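Local coordinates for protein glutaredoxin, CPYC type (PDB 7NCV) that probably exchanges thiols and disulfides with glutathione as an oxidoreductase of the glutaredoxin family, and also binds an iron-sulfur cluster in an atypical way, at residues A[1-4]-A[5-9]; A[29-32]-A[33-37]; A[39-42]-A[43-47]; A[98-101]-A[102-105]. One frame throughout, in Å; residues are numbered along the deposited sequence.

Interaction 1. Residues A[1-4]-A[5-9]; sequences MGKA and EAINE
Glu5 folds its side chain back over Gly2, the residue at the N-cap of helix 3-16. Its CB starts 3.7 Å from Gly2 O. CG then stands anti to the carbonyl carbon of Glu5, and the chain bends at the next bond (chi2 69°). That bend carries CD back to lie 3.9 Å from Gly2 N. OE1 turns to the Ala4 side, 4.2 Å from Ala4 CB. OE2 does the binding: it accepts a hydrogen bond from Gly2 N at 2.9 Å. The N-H...O angle is 131°, so the bond is bent. The donor reaches OE2 on its anti side, 21° out of the carboxylate plane. The N-terminal amine of Met1 is near the same oxygen but beyond salt-bridge range, and it may add to the favourable field around the carboxylate. On another side of the turn, Lys3 CE lies 3.8 Å from Ile7 CD1. The extended chain of Lys3 ends in a salt bridge from NZ to Asp65. Ala6 and Ile7 face helix 58-67, where they touch Ala62. The backbone bond from Ala6 N to Gly2 O (3.0 Å) opens the regular helical pattern. A side chain at the third helical position gripping the N-cap N-H is one half of a capping box. The other half needs an N-cap side chain, which Gly2 lacks. This is a helix N-terminus at the surface of the glutaredoxin fold.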
loop_
_atom_site.group_PDB
_atom_site.type_symbol
_atom_site.label_atom_id
_atom_site.label_comp_id
_atom_site.label_asym_id
_atom_site.label_seq_id
_atom_site.Cartn_x
_atom_site.Cartn_y
_atom_site.Cartn_z
ATOM N N MET A 1 -10.967 18.740 -0.670
ATOM C CA MET A 1 -10.354 17.412 -0.875
ATOM C C MET A 1 -9.541 17.292 -2.197
ATOM O O MET A 1 -9.710 16.349 -2.972
ATOM C CB MET A 1 -11.429 16.302 -0.797
ATOM C CG MET A 1 -12.558 16.336 -1.844
ATOM S SD MET A 1 -13.821 15.020 -1.660
ATOM C CE MET A 1 -15.011 15.879 -0.610
ATOM N N GLY A 2 -8.630 18.238 -2.417
ATOM C CA GLY A 2 -7.775 18.260 -3.591
ATOM C C GLY A 2 -6.465 17.524 -3.382
ATOM O O GLY A 2 -6.319 16.699 -2.479
ATOM N N LYS A 3 -5.489 17.823 -4.247
ATOM C CA LYS A 3 -4.246 17.052 -4.230
ATOM C C LYS A 3 -3.416 17.331 -2.980
ATOM O O LYS A 3 -2.818 16.409 -2.404
ATOM C CB LYS A 3 -3.422 17.342 -5.483
ATOM C CG LYS A 3 -2.215 16.414 -5.632
ATOM C CD LYS A 3 -1.325 16.964 -6.735
ATOM C CE LYS A 3 0.091 16.486 -6.623
ATOM N NZ LYS A 3 0.970 17.403 -7.451
ATOM N N ALA A 4 -3.334 18.592 -2.557
ATOM C CA ALA A 4 -2.538 18.885 -1.374
ATOM C C ALA A 4 -3.094 18.163 -0.156
ATOM O O ALA A 4 -2.338 17.637 0.674
ATOM C CB ALA A 4 -2.510 20.391 -1.153
ATOM N N GLU A 5 -4.422 18.108 -0.051
ATOM C CA GLU A 5 -5.057 17.416 1.065
ATOM C C GLU A 5 -4.808 15.921 0.984
ATOM O O GLU A 5 -4.606 15.258 2.014
ATOM C CB GLU A 5 -6.563 17.697 1.073
ATOM C CG GLU A 5 -6.975 19.142 1.413
ATOM C CD GLU A 5 -6.597 20.170 0.341
ATOM O OE1 GLU A 5 -6.130 21.279 0.711
ATOM O OE2 GLU A 5 -6.775 19.890 -0.873
ATOM N N ALA A 6 -4.862 15.360 -0.237
ATOM C CA ALA A 6 -4.611 13.944 -0.427
ATOM C C ALA A 6 -3.189 13.590 -0.040
ATOM O O ALA A 6 -2.955 12.541 0.587
ATOM C CB ALA A 6 -4.885 13.553 -1.884
ATOM N N ILE A 7 -2.214 14.433 -0.417
ATOM C CA ILE A 7 -0.839 14.164 0.002
ATOM C C ILE A 7 -0.759 14.122 1.524
ATOM O O ILE A 7 -0.192 13.191 2.119
ATOM C CB ILE A 7 0.111 15.214 -0.593
ATOM C CG1 ILE A 7 0.207 14.955 -2.109
ATOM C CG2 ILE A 7 1.469 15.080 0.084
ATOM C CD1 ILE A 7 0.786 16.109 -2.897
ATOM N N ASN A 8 -1.379 15.107 2.179
ATOM C CA ASN A 8 -1.410 15.137 3.650
ATOM C C ASN A 8 -2.007 13.840 4.201
ATOM O O ASN A 8 -1.456 13.215 5.123
ATOM C CB ASN A 8 -2.222 16.340 4.132
ATOM C CG ASN A 8 -2.300 16.392 5.633
ATOM O OD1 ASN A 8 -1.311 16.704 6.298
ATOM N ND2 ASN A 8 -3.462 16.033 6.183
ATOM N N GLU A 9 -3.155 13.434 3.662
ATOM C CA GLU A 9 -3.843 12.255 4.184
ATOM C C GLU A 9 -2.972 11.015 4.053
ATOM O O GLU A 9 -2.859 10.215 5.000
ATOM C CB GLU A 9 -5.153 12.028 3.426
ATOM C CG GLU A 9 -5.913 10.816 3.886
ATOM C CD GLU A 9 -7.227 10.626 3.135
ATOM O OE1 GLU A 9 -7.978 11.612 3.000
ATOM O OE2 GLU A 9 -7.524 9.485 2.709
#

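Interaction 2. Residues A[29-32]-A[33-37]; sequences YCVK and AKNAL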
loop_
_atom_site.group_PDB
_atom_site.type_symbol
_atom_site.label_atom_id
_atom_site.label_comp_id
_atom_site.label_asym_id
_atom_site.label_seq_id
_atom_site.Cartn_x
_atom_site.Cartn_y
_atom_site.Cartn_z
ATOM N N TYR A 29 -3.768 -6.723 -9.774
ATOM C CA TYR A 29 -2.484 -6.506 -9.128
ATOM C C TYR A 29 -2.668 -6.151 -7.650
ATOM O O TYR A 29 -1.807 -6.496 -6.825
ATOM C CB TYR A 29 -1.666 -5.420 -9.872
ATOM C CG TYR A 29 -1.070 -5.962 -11.160
ATOM C CD1 TYR A 29 0.110 -6.698 -11.127
ATOM C CD2 TYR A 29 -1.673 -5.748 -12.362
ATOM C CE1 TYR A 29 0.695 -7.229 -12.307
ATOM C CE2 TYR A 29 -1.118 -6.309 -13.541
ATOM C CZ TYR A 29 0.061 -7.019 -13.472
ATOM O OH TYR A 29 0.642 -7.534 -14.613
ATOM N N CYS A 30 -3.787 -5.522 -7.300
ATOM C CA CYS A 30 -4.091 -5.272 -5.881
ATOM C C CYS A 30 -4.292 -6.600 -5.167
ATOM O O CYS A 30 -3.800 -6.808 -4.050
ATOM C CB CYS A 30 -5.334 -4.404 -5.766
ATOM S SG CYS A 30 -5.114 -2.696 -6.361
ATOM N N VAL A 31 -4.975 -7.550 -5.830
ATOM C CA VAL A 31 -5.165 -8.859 -5.235
ATOM C C VAL A 31 -3.821 -9.549 -5.054
ATOM O O VAL A 31 -3.589 -10.208 -4.046
ATOM C CB VAL A 31 -6.142 -9.712 -6.080
ATOM C CG1 VAL A 31 -6.257 -11.142 -5.485
ATOM C CG2 VAL A 31 -7.487 -9.030 -6.142
ATOM N N LYS A 32 -2.914 -9.434 -6.033
ATOM C CA LYS A 32 -1.602 -10.056 -5.885
ATOM C C LYS A 32 -0.905 -9.523 -4.645
ATOM O O LYS A 32 -0.323 -10.303 -3.878
ATOM C CB LYS A 32 -0.782 -9.750 -7.137
ATOM C CG LYS A 32 0.537 -10.490 -7.233
ATOM C CD LYS A 32 1.216 -10.251 -8.599
ATOM C CE LYS A 32 0.458 -10.795 -9.749
ATOM N NZ LYS A 32 1.402 -10.835 -10.928
ATOM N N ALA A 33 -0.995 -8.208 -4.406
ATOM C CA ALA A 33 -0.364 -7.649 -3.214
ATOM C C ALA A 33 -1.048 -8.113 -1.945
ATOM O O ALA A 33 -0.366 -8.459 -0.974
ATOM C CB ALA A 33 -0.421 -6.136 -3.302
ATOM N N LYS A 34 -2.384 -8.126 -1.951
ATOM C CA LYS A 34 -3.124 -8.528 -0.757
ATOM C C LYS A 34 -2.835 -9.978 -0.433
ATOM O O LYS A 34 -2.595 -10.342 0.721
ATOM C CB LYS A 34 -4.611 -8.324 -0.998
ATOM C CG LYS A 34 -4.991 -6.864 -1.005
ATOM C CD LYS A 34 -6.416 -6.814 -1.661
ATOM C CE LYS A 34 -6.925 -5.379 -1.571
ATOM N NZ LYS A 34 -8.310 -5.409 -2.199
ATOM N N ASN A 35 -2.819 -10.846 -1.465
ATOM C CA ASN A 35 -2.594 -12.266 -1.219
ATOM C C ASN A 35 -1.195 -12.480 -0.657
ATOM O O ASN A 35 -0.995 -13.354 0.208
ATOM C CB ASN A 35 -2.774 -13.053 -2.505
ATOM C CG ASN A 35 -4.237 -13.287 -2.833
ATOM O OD1 ASN A 35 -5.132 -13.053 -2.022
ATOM N ND2 ASN A 35 -4.477 -13.778 -4.084
ATOM N N ALA A 36 -0.214 -11.690 -1.134
ATOM C CA ALA A 36 1.150 -11.798 -0.624
ATOM C C ALA A 36 1.216 -11.443 0.861
ATOM O O ALA A 36 1.784 -12.204 1.675
ATOM C CB ALA A 36 2.084 -10.930 -1.455
ATOM N N LEU A 37 0.641 -10.304 1.218
ATOM C CA LEU A 37 0.585 -9.910 2.623
ATOM C C LEU A 37 -0.185 -10.940 3.441
ATOM O O LEU A 37 0.178 -11.202 4.607
ATOM C CB LEU A 37 -0.072 -8.533 2.676
ATOM C CG LEU A 37 0.876 -7.432 2.203
ATOM C CD1 LEU A 37 0.038 -6.168 1.923
ATOM C CD2 LEU A 37 2.073 -7.115 3.145
#
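Between Tyr29 and Leu37 the backbone is regular alpha helix: the N-H groups of Ala33, Lys34, Asn35 and Ala36 bond to the carbonyls of Tyr29, Cys30, Val31 and Lys32. This is the start of helix 28-41, which carries the second cysteine of a CxxC motif and belongs to the beta-alpha-beta unit of the thioredoxin fold. Cys27 and Cys30 are not joined by a disulfide here, as fits the reduced form. The Cys30 side chain packs on Val72 and on Ser23. Its carbonyl O is gripped by Lys34 N at 2.9 Å. The aliphatic part of Lys34 covers the same oxygen, with CG at 3.3 Å from Cys30 O. CG sits anti to the carbonyl carbon of Lys34 (chi1 -72°), and the rest of the chain runs extended. NZ thereby reaches a salt bridge with Glu49, itself a ligand of a bound sodium ion. Lys32 points elsewhere and pairs with Asp86 of helix 85-94. Ala36 is small and buried, and packs on Thr88 and Ala92 of that same helix. On the exposed flank Val31 and Asn35 run side by side and point the same way. Asn35 CG lies 3.4 Å from Val31 O. Beyond it, the amide nitrogen ND2 of Asn35 rests 3.5 Å from the methyl CG1 of Val31.

Interaction 3. Residues A[39-42]-A[43-47]; sequences QFIA and GKYTV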
loop_
_atom_site.group_PDB
_atom_site.type_symbol
_atom_site.label_atom_id
_atom_site.label_comp_id
_atom_site.label_asym_id
_atom_site.label_seq_id
_atom_site.Cartn_x
_atom_site.Cartn_y
_atom_site.Cartn_z
ATOM N N GLN A 39 -0.245 -14.019 3.277
ATOM C CA GLN A 39 0.555 -15.171 3.679
ATOM C C GLN A 39 1.121 -15.012 5.086
ATOM O O GLN A 39 1.454 -16.036 5.732
ATOM C CB GLN A 39 1.720 -15.391 2.708
ATOM C CG GLN A 39 1.294 -15.603 1.278
ATOM C CD GLN A 39 2.523 -15.818 0.363
ATOM O OE1 GLN A 39 2.490 -15.531 -0.841
ATOM N NE2 GLN A 39 3.610 -16.319 0.947
ATOM N N PHE A 40 1.235 -13.767 5.567
ATOM C CA PHE A 40 1.871 -13.473 6.843
ATOM C C PHE A 40 0.968 -12.788 7.844
ATOM O O PHE A 40 1.089 -13.099 9.030
ATOM C CB PHE A 40 3.097 -12.598 6.622
ATOM C CG PHE A 40 4.081 -13.237 5.654
ATOM C CD1 PHE A 40 4.919 -14.253 6.088
ATOM C CD2 PHE A 40 4.086 -12.858 4.312
ATOM C CE1 PHE A 40 5.816 -14.880 5.155
ATOM C CE2 PHE A 40 4.961 -13.489 3.415
ATOM C CZ PHE A 40 5.799 -14.485 3.849
ATOM N N ILE A 41 0.108 -11.854 7.414
ATOM C CA ILE A 41 -0.626 -11.007 8.356
ATOM C C ILE A 41 -2.047 -10.815 7.861
ATOM O O ILE A 41 -2.620 -9.702 7.928
ATOM C CB ILE A 41 0.075 -9.658 8.548
ATOM C CG1 ILE A 41 0.345 -8.962 7.197
ATOM C CG2 ILE A 41 1.377 -9.823 9.358
ATOM C CD1 ILE A 41 0.728 -7.455 7.397
ATOM N N ALA A 42 -2.667 -11.897 7.400
ATOM C CA ALA A 42 -4.047 -11.790 6.950
ATOM C C ALA A 42 -4.913 -11.159 8.031
ATOM O O ALA A 42 -4.839 -11.551 9.203
ATOM C CB ALA A 42 -4.596 -13.192 6.622
ATOM N N GLY A 43 -5.778 -10.270 7.580
ATOM C CA GLY A 43 -6.730 -9.603 8.498
ATOM C C GLY A 43 -6.145 -8.548 9.406
ATOM O O GLY A 43 -6.884 -8.102 10.284
ATOM N N LYS A 44 -4.889 -8.124 9.258
ATOM C CA LYS A 44 -4.288 -7.271 10.290
ATOM C C LYS A 44 -3.904 -5.886 9.813
ATOM O O LYS A 44 -3.422 -5.103 10.635
ATOM C CB LYS A 44 -3.049 -7.976 10.881
ATOM C CG LYS A 44 -3.357 -9.293 11.614
ATOM C CD LYS A 44 -2.099 -9.958 12.211
ATOM C CE LYS A 44 -2.426 -11.203 12.986
ATOM N NZ LYS A 44 -1.167 -11.777 13.539
ATOM N N TYR A 45 -4.064 -5.567 8.519
ATOM C CA TYR A 45 -3.468 -4.369 7.946
ATOM C C TYR A 45 -4.530 -3.581 7.227
ATOM O O TYR A 45 -5.533 -4.128 6.742
ATOM C CB TYR A 45 -2.298 -4.673 6.980
ATOM C CG TYR A 45 -2.661 -5.557 5.777
ATOM C CD1 TYR A 45 -2.655 -6.959 5.885
ATOM C CD2 TYR A 45 -3.081 -4.992 4.548
ATOM C CE1 TYR A 45 -3.015 -7.799 4.817
ATOM C CE2 TYR A 45 -3.449 -5.784 3.503
ATOM C CZ TYR A 45 -3.402 -7.185 3.623
ATOM O OH TYR A 45 -3.774 -7.972 2.592
ATOM N N THR A 46 -4.189 -2.329 6.972
ATOM C CA THR A 46 -5.114 -1.380 6.374
ATOM C C THR A 46 -5.081 -1.447 4.852
ATOM O O THR A 46 -4.008 -1.391 4.242
ATOM C CB THR A 46 -4.760 0.047 6.786
ATOM O OG1 THR A 46 -5.069 0.155 8.171
ATOM C CG2 THR A 46 -5.622 1.044 6.068
ATOM N N VAL A 47 -6.259 -1.551 4.238
ATOM C CA VAL A 47 -6.456 -1.313 2.814
ATOM C C VAL A 47 -7.373 -0.127 2.626
ATOM O O VAL A 47 -8.422 -0.055 3.262
ATOM C CB VAL A 47 -7.073 -2.544 2.116
ATOM C CG1 VAL A 47 -7.279 -2.269 0.626
ATOM C CG2 VAL A 47 -6.170 -3.754 2.308
HETATM O O HOH W 1 0.011 -12.905 11.493
#
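Ile41 O accepts the N-H of Lys44 at 3.1 Å, closing a type II beta turn. The bond is bent, 138° at the hydrogen. Gly43 has positive phi (74°), and a CB there would clash with Ala42 O. The same Ile41 O also meets the ring of Tyr45 at its edge, in plane, with CD1 of Tyr45 at 3.4 Å. The two side chains cross at about a right angle, and Ile41 CD1 lies 3.7 Å from Tyr45 CD1. Ile41 puts CG1 between its own backbone N and carbonyl carbon (chi1 53°), the crowded position, and this sends its CD1 against the ring. Lys44 CB lies 3.4 Å from Ile41 O. In one of two conformers its extended chain ends at a water bridging to Phe40 O. In the next shell, Tyr45 OH is hydrogen-bonded to Asn38 OD1, which fixes the outer end of the ring. The ring also rests on Lys34 and Leu37 of helix 28-41 and on Val19. Ile41 meets Val19 and Leu101. The turn thus leads from the end of helix 28-41 to edge strand 46-49, where Thr46 pairs with Val21 of strand 19-23.

Interaction 4. Residues A[98-101]-A[102-105]; sequences EKLL and QEAG
Glu98 and Gln102 stand one helical turn apart and cross obliquely, with the carboxylate and amide planes 31° from each other. Glu98 is extended, its CG anti to the backbone N. Gln102 sends its CG the other way, anti to its carbonyl carbon (chi1 -69°), and folds back along the turn. Gln102 CG therefore lies 3.2 Å from Glu98 O, and the amide beyond it comes against the Glu98 chain, with NE2 3.8 Å from Glu98 CG. The contact is packing: NE2 and Glu98 OE2 are 3.9 Å apart. With an alanine in place of Glu98, the Gln102 amide would probably lose the CG and carboxylate beside it and be freer to turn. Lys99 and Glu103 repeat the pattern one residue on. Glu103 CG sits 3.2 Å from Lys99 O, and OE2 lies 3.7 Å from Lys99 CG. The bent Lys99 chain runs past Glu103 OE2 with its carbons, while its NZ ends 4.8 Å from that oxygen, so any attraction is likely to be weak. The other carboxylate oxygen, OE1 of Glu103, faces Leu100 CD2 at 3.9 Å. Leu101, buried on an adjoining side of the helix, packs on Phe40 and Ile77. Ala104 is buried too, and its N bonds to Leu100 O. Gly105 then leaves the helix with positive phi, and its N bonds to Gln102 O at 2.9 Å. The backbone here forms a Schellman motif, a common way to end an alpha helix.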
loop_
_atom_site.group_PDB
_atom_site.type_symbol
_atom_site.label_atom_id
_atom_site.label_comp_id
_atom_site.label_asym_id
_atom_site.label_seq_id
_atom_site.Cartn_x
_atom_site.Cartn_y
_atom_site.Cartn_z
ATOM N N GLU A 98 8.548 -11.123 4.684
ATOM C CA GLU A 98 8.522 -11.549 6.087
ATOM C C GLU A 98 9.477 -10.705 6.934
ATOM O O GLU A 98 9.098 -10.212 8.026
ATOM C CB GLU A 98 8.954 -13.012 6.139
ATOM C CG GLU A 98 9.022 -13.559 7.563
ATOM C CD GLU A 98 9.234 -15.045 7.608
ATOM O OE1 GLU A 98 9.870 -15.609 6.680
ATOM O OE2 GLU A 98 8.783 -15.673 8.588
ATOM N N LYS A 99 10.708 -10.497 6.452
ATOM C CA LYS A 99 11.689 -9.741 7.225
ATOM C C LYS A 99 11.240 -8.288 7.406
ATOM O O LYS A 99 11.376 -7.729 8.503
ATOM C CB LYS A 99 13.058 -9.844 6.533
ATOM C CG LYS A 99 14.125 -9.050 7.257
ATOM C CD LYS A 99 14.901 -9.842 8.252
ATOM C CE LYS A 99 16.408 -9.544 8.043
ATOM N NZ LYS A 99 17.280 -10.456 8.827
ATOM N N LEU A 100 10.710 -7.660 6.353
ATOM C CA LEU A 100 10.273 -6.266 6.482
ATOM C C LEU A 100 9.121 -6.164 7.468
ATOM O O LEU A 100 9.004 -5.178 8.245
ATOM C CB LEU A 100 9.817 -5.726 5.127
ATOM C CG LEU A 100 10.954 -5.522 4.114
ATOM C CD1 LEU A 100 10.351 -5.172 2.785
ATOM C CD2 LEU A 100 11.909 -4.413 4.593
ATOM N N LEU A 101 8.226 -7.162 7.459
ATOM C CA LEU A 101 7.089 -7.141 8.395
ATOM C C LEU A 101 7.575 -7.296 9.816
ATOM O O LEU A 101 7.030 -6.646 10.741
ATOM C CB LEU A 101 6.078 -8.247 8.039
ATOM C CG LEU A 101 5.321 -7.992 6.729
ATOM C CD1 LEU A 101 4.473 -9.217 6.389
ATOM C CD2 LEU A 101 4.419 -6.708 6.745
ATOM N N GLN A 102 8.569 -8.151 10.036
ATOM C CA GLN A 102 9.156 -8.292 11.360
ATOM C C GLN A 102 9.774 -6.984 11.835
ATOM O O GLN A 102 9.537 -6.553 12.984
ATOM C CB GLN A 102 10.178 -9.419 11.347
ATOM C CG GLN A 102 9.514 -10.787 11.185
ATOM C CD GLN A 102 10.518 -11.891 10.778
ATOM O OE1 GLN A 102 11.551 -11.618 10.165
ATOM N NE2 GLN A 102 10.210 -13.129 11.125
ATOM N N GLU A 103 10.553 -6.338 10.963
ATOM C CA GLU A 103 11.225 -5.091 11.295
ATOM C C GLU A 103 10.213 -3.990 11.595
ATOM O O GLU A 103 10.468 -3.127 12.461
ATOM C CB GLU A 103 12.165 -4.705 10.161
ATOM C CG GLU A 103 13.370 -5.714 10.061
ATOM C CD GLU A 103 14.257 -5.464 8.880
ATOM O OE1 GLU A 103 13.858 -4.728 7.954
ATOM O OE2 GLU A 103 15.375 -6.011 8.928
ATOM N N ALA A 104 9.050 -4.026 10.949
ATOM C CA ALA A 104 7.961 -3.067 11.205
ATOM C C ALA A 104 7.198 -3.346 12.487
ATOM O O ALA A 104 6.349 -2.508 12.878
ATOM C CB ALA A 104 6.960 -3.094 10.050
ATOM N N GLY A 105 7.441 -4.484 13.151
ATOM C CA GLY A 105 6.605 -4.864 14.294
ATOM C C GLY A 105 5.215 -5.347 13.951
ATOM O O GLY A 105 4.343 -5.416 14.831
#

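In the fold
All four interactions are local and follow one another along the chain, so none nests in or crosses another. Interaction 1 begins helix 3-16, on the far side of the chain's centre from the other three. Interaction 2 lies in helix 28-41, the crossover between strands 19-23 and 46-49. Interaction 3 closes the turn after that helix and leads to strand 46-49. It touches interaction 2 through the Tyr45 ring. Interaction 4, at the end of helix 96-103, meets interaction 3 through Leu101. Interactions 2, 3 and 4 thus form a chain of packing linking both helices to the sheet.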